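Local coordinates for CCMAN5 (Cellulosimicrobium cellulans, PDB 2XSG), which probably hydrolyses alpha-mannosidic linkages as a bacterial glycoside hydrolase of family 92, and carries a bound calcium ion, at residues Ala198-Tyr203 with Ser400-Arg405; Met321-Thr326 with Tyr348-Thr353. All blocks are in the same frame, centred on the assembly; numbering follows the deposited sequence.

Interaction 1: residues Ala198-Tyr203 with Ser400-Arg405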
# COMPACT_ATOMS: atom_id res chain seq x y z
N ALA A 198 16.51 -0.51 -4.38
CA ALA A 198 17.11 0.81 -4.54
C ALA A 198 17.49 1.44 -3.23
O ALA A 198 16.83 1.24 -2.21
CB ALA A 198 16.14 1.73 -5.27
N ALA A 199 18.57 2.22 -3.27
CA ALA A 199 18.89 3.13 -2.19
C ALA A 199 18.04 4.38 -2.37
O ALA A 199 17.50 4.64 -3.46
CB ALA A 199 20.37 3.48 -2.21
N TYR A 200 17.92 5.16 -1.28
CA TYR A 200 17.21 6.44 -1.25
C TYR A 200 17.92 7.37 -0.26
O TYR A 200 18.54 6.92 0.69
CB TYR A 200 15.75 6.24 -0.81
CG TYR A 200 15.64 5.75 0.62
CD1 TYR A 200 15.59 4.39 0.92
CD2 TYR A 200 15.60 6.66 1.68
CE1 TYR A 200 15.51 3.95 2.24
CE2 TYR A 200 15.54 6.23 3.00
CZ TYR A 200 15.50 4.88 3.27
OH TYR A 200 15.43 4.47 4.58
N THR A 201 17.84 8.67 -0.50
CA THR A 201 18.37 9.65 0.44
C THR A 201 17.30 10.67 0.84
O THR A 201 16.57 11.18 -0.02
CB THR A 201 19.59 10.36 -0.16
OG1 THR A 201 20.60 9.39 -0.42
CG2 THR A 201 20.13 11.44 0.80
N LEU A 202 17.24 10.97 2.13
CA LEU A 202 16.40 12.05 2.66
C LEU A 202 17.22 12.99 3.53
O LEU A 202 18.11 12.54 4.27
CB LEU A 202 15.24 11.47 3.48
CG LEU A 202 14.09 10.84 2.70
CD1 LEU A 202 13.17 10.15 3.68
CD2 LEU A 202 13.31 11.92 1.88
N TYR A 203 16.95 14.29 3.41
CA TYR A 203 17.59 15.30 4.26
C TYR A 203 16.66 15.64 5.42
O TYR A 203 15.44 15.52 5.30
CB TYR A 203 17.97 16.55 3.45
CG TYR A 203 18.90 16.20 2.31
CD1 TYR A 203 18.39 15.85 1.07
CD2 TYR A 203 20.28 16.17 2.50
CE1 TYR A 203 19.22 15.50 0.02
CE2 TYR A 203 21.14 15.80 1.44
CZ TYR A 203 20.60 15.48 0.20
OH TYR A 203 21.41 15.13 -0.86
N SER A 400 14.25 9.32 -4.30
CA SER A 400 14.00 10.53 -3.49
C SER A 400 13.35 10.22 -2.14
O SER A 400 13.37 11.06 -1.24
CB SER A 400 13.19 11.58 -4.27
OG SER A 400 11.82 11.23 -4.40
N VAL A 401 12.77 9.02 -2.03
CA VAL A 401 12.08 8.53 -0.82
C VAL A 401 12.27 7.00 -0.81
O VAL A 401 12.58 6.43 -1.86
CB VAL A 401 10.56 8.82 -0.86
CG1 VAL A 401 10.28 10.33 -0.86
CG2 VAL A 401 9.91 8.14 -2.07
N PRO A 402 12.09 6.34 0.36
CA PRO A 402 12.13 4.89 0.34
C PRO A 402 11.12 4.38 -0.66
O PRO A 402 10.03 4.95 -0.79
CB PRO A 402 11.73 4.48 1.77
CG PRO A 402 11.34 5.70 2.47
CD PRO A 402 11.89 6.87 1.73
N THR A 403 11.49 3.34 -1.39
CA THR A 403 10.66 2.86 -2.49
C THR A 403 10.88 1.36 -2.70
O THR A 403 11.76 0.76 -2.07
CB THR A 403 10.93 3.68 -3.76
OG1 THR A 403 9.89 3.46 -4.73
CG2 THR A 403 12.32 3.33 -4.37
N VAL A 404 10.08 0.75 -3.56
CA VAL A 404 10.13 -0.71 -3.67
C VAL A 404 10.42 -1.17 -5.10
O VAL A 404 11.53 -1.58 -5.39
CB VAL A 404 8.85 -1.38 -3.15
CG1 VAL A 404 9.02 -2.91 -3.08
CG2 VAL A 404 8.47 -0.81 -1.78
N ARG A 405 9.43 -1.10 -5.98
CA ARG A 405 9.51 -1.74 -7.30
C ARG A 405 8.47 -1.13 -8.26
O ARG A 405 7.51 -0.49 -7.80
CB ARG A 405 9.35 -3.27 -7.19
CG ARG A 405 7.97 -3.73 -6.68
CD ARG A 405 7.93 -5.23 -6.39
NE ARG A 405 8.40 -6.07 -7.48
CZ ARG A 405 8.47 -7.40 -7.44
NH1 ARG A 405 8.07 -8.05 -6.37
NH2 ARG A 405 8.91 -8.08 -8.49
O HOH W 1 14.11 2.02 -1.30

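Interaction 2: residues Met321-Thr326 with Tyr348-Thr353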
# COMPACT_ATOMS: atom_id res chain seq x y z
N MET A 321 0.46 5.66 0.39
CA MET A 321 1.52 5.56 -0.62
C MET A 321 0.91 5.60 -2.01
O MET A 321 -0.19 5.09 -2.19
CB MET A 321 2.32 4.26 -0.44
CG MET A 321 3.28 4.25 0.76
SD MET A 321 3.95 2.60 1.13
CE MET A 321 4.95 2.23 -0.31
N PRO A 322 1.60 6.21 -3.00
CA PRO A 322 2.89 6.90 -2.87
C PRO A 322 2.82 8.15 -1.98
O PRO A 322 1.74 8.75 -1.82
CB PRO A 322 3.25 7.27 -4.32
CG PRO A 322 1.93 7.33 -5.03
CD PRO A 322 1.12 6.23 -4.39
N MET A 323 3.96 8.53 -1.39
CA MET A 323 4.01 9.63 -0.44
C MET A 323 4.29 10.93 -1.15
O MET A 323 4.94 10.94 -2.21
CB MET A 323 5.13 9.43 0.59
CG MET A 323 5.31 8.05 1.16
SD MET A 323 6.88 8.05 2.06
CE MET A 323 7.49 6.45 1.58
N ASN A 324 3.83 12.03 -0.57
CA ASN A 324 4.17 13.36 -1.06
C ASN A 324 5.69 13.51 -0.99
O ASN A 324 6.27 13.52 0.10
CB ASN A 324 3.44 14.43 -0.22
CG ASN A 324 3.56 15.84 -0.78
OD1 ASN A 324 4.57 16.21 -1.42
ND2 ASN A 324 2.55 16.66 -0.50
N ALA A 325 6.34 13.56 -2.16
CA ALA A 325 7.79 13.76 -2.28
C ALA A 325 8.16 15.16 -2.82
O ALA A 325 9.23 15.35 -3.39
CB ALA A 325 8.39 12.68 -3.17
N THR A 326 7.27 16.12 -2.59
CA THR A 326 7.42 17.52 -3.04
C THR A 326 7.69 18.47 -1.87
O THR A 326 7.08 18.34 -0.80
CB THR A 326 6.12 17.99 -3.78
OG1 THR A 326 5.81 17.05 -4.81
CG2 THR A 326 6.25 19.40 -4.38
N TYR A 348 4.44 12.83 -6.33
CA TYR A 348 4.46 11.70 -5.42
C TYR A 348 5.51 10.67 -5.85
O TYR A 348 5.86 10.58 -7.04
CB TYR A 348 3.06 11.05 -5.35
CG TYR A 348 2.03 12.01 -4.80
CD1 TYR A 348 1.31 12.89 -5.64
CD2 TYR A 348 1.80 12.08 -3.43
CE1 TYR A 348 0.38 13.78 -5.10
CE2 TYR A 348 0.90 12.97 -2.90
CZ TYR A 348 0.19 13.81 -3.73
OH TYR A 348 -0.69 14.68 -3.15
N ASP A 349 6.01 9.93 -4.86
CA ASP A 349 7.04 8.92 -5.06
C ASP A 349 6.89 7.85 -3.98
O ASP A 349 6.29 8.11 -2.93
CB ASP A 349 8.42 9.56 -5.01
CG ASP A 349 9.53 8.67 -5.58
OD1 ASP A 349 9.24 7.57 -6.11
OD2 ASP A 349 10.71 9.08 -5.46
N SER A 350 7.45 6.68 -4.27
CA SER A 350 7.44 5.46 -3.43
C SER A 350 6.48 4.45 -4.00
O SER A 350 5.28 4.53 -3.76
CB SER A 350 7.10 5.72 -1.96
OG SER A 350 7.33 4.54 -1.21
N TRP A 351 7.00 3.51 -4.76
CA TRP A 351 6.17 2.66 -5.59
C TRP A 351 6.40 1.19 -5.26
O TRP A 351 7.51 0.81 -4.92
CB TRP A 351 6.51 2.92 -7.05
CG TRP A 351 6.40 4.38 -7.46
CD1 TRP A 351 7.40 5.30 -7.51
CD2 TRP A 351 5.21 5.06 -7.88
NE1 TRP A 351 6.91 6.53 -7.92
CE2 TRP A 351 5.56 6.40 -8.15
CE3 TRP A 351 3.87 4.66 -8.04
CZ2 TRP A 351 4.64 7.34 -8.61
CZ3 TRP A 351 2.94 5.61 -8.48
CH2 TRP A 351 3.33 6.93 -8.75
N ALA A 352 5.35 0.38 -5.33
CA ALA A 352 5.45 -1.06 -5.16
C ALA A 352 4.46 -1.65 -6.16
O ALA A 352 3.61 -2.47 -5.82
CB ALA A 352 5.09 -1.47 -3.76
N THR A 353 4.60 -1.22 -7.41
CA THR A 353 3.54 -1.38 -8.38
C THR A 353 3.28 -2.83 -8.84
O THR A 353 2.17 -3.14 -9.27
CB THR A 353 3.78 -0.38 -9.53
OG1 THR A 353 4.03 0.90 -8.93
CG2 THR A 353 2.55 -0.28 -10.45

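Interaction 1: residues Ala198-Tyr203 with Ser400-Arg405
At the interface between the N-terminal beta domain and the catalytic domain of this family 92 enzyme, Tyr-200 on strand 198-208 lies flat against Pro-402, part of the loop that leads into helix 409-418. Pro-402 CB stands 3.9 Å from the centroid of the Tyr-200 ring and 14° off its normal, a CH-pi contact over the face, while Pro-402 CA sits above the same ring nearer the rim. Over the same face, Pro-402 CD comes 3.7 Å from Tyr-200 CD2. The phenol reaches this place because CG is held between the backbone N and the carbonyl carbon (chi1 65°), which folds the ring over the loop. Its OH is bonded to Asp-78 and Asn-166, so the far end of the ring is fixed as well. Extending the apolar patch, Leu-202 CD1 reaches the same Pro-402 CD, 4.0 Å away, and Leu-202 CD2 packs on Ser-400 O. At the opposite end, Ala-198 CB rests 4.2 Å from Thr-403 CG2. One water bridges the backbones there, 3.0 Å from Ala-198 O and 2.9 Å from Thr-403 N, from which it accepts. Replacing Tyr-200 with an alanine would probably leave the proline without its aromatic cover and Asp-78 without its phenol partner, opening a gap between strand and loop. Backbone hydrogen bonds of Ala-199 and Thr-201 with His-399 tie the residue just before Ser-400 to the strand. A catalytic-domain loop docked along strand 198-208 is consistent with the family 92 fold, an N-terminal beta-sandwich domain packed on an (alpha/alpha)6 barrel.

Interaction 2: residues Met321-Thr326 with Tyr348-Thr353
Met-323 and Asp-349 form the hydrogen-bonded pair of a short two-stranded antiparallel sheet, and Asn-324 and Tyr-348 its non-hydrogen-bonded pair. Asp-349 N donates to Met-323 O at 3.0 Å, nearly straight (164°) and in the carbonyl plane; the return bond, Met-323 N to Asp-349 O, is shorter at 2.8 Å but more bent, its donor tilted from the Asp-349 carbonyl plane. The Asp-349 carboxylate is divided: OD1 accepts from Ser-350 N at 2.7 Å, approached from above the carboxylate plane, and OD2 is bonded to Ser-400. Ser-350 OG bonds to Pro-402 O, and the methyls of Met-321 and Met-323 both close on it, each CE 3.4 Å from Ser-350 OG. Tyr-348 N is hydrogen-bonded to Ser-377 OG and Trp-351 N to Thr-403 OG1. Pro-322, preceded by a cis peptide, fills the angle between Tyr-348 and Trp-351, its CG in CH-pi contact 4.2 Å from the centroid of the indole's six-membered ring. Asn-324, its CG anti to the backbone N (chi1 -171°), turns OD1 back to accept from Thr-326 N at 2.9 Å. The motif is a minimal two-stranded antiparallel sheet with an Asx turn at Asn-324 following strand 323-324.

Both contacts are buried, and they meet through the loop 400-405, whose other side faces 348-353: besides the side-chain hydrogen bonds between them, Thr-403 OG1 packs on Ser-350 CA at 3.4 Å and Val-401 CG2 on Asp-349 CG. Interaction 1 joins the two domains and relies on apolar packing and a bridging water, whereas interaction 2 stays within the catalytic domain, nearer the centre of the chain, and is built on paired backbone bonds and a shared carboxylate. In sequence, interaction 2 falls between the two segments of interaction 1. Touching strand 198-208 on one side and 348-353 on the other, the loop sits as a middle layer between that strand and the short sheet.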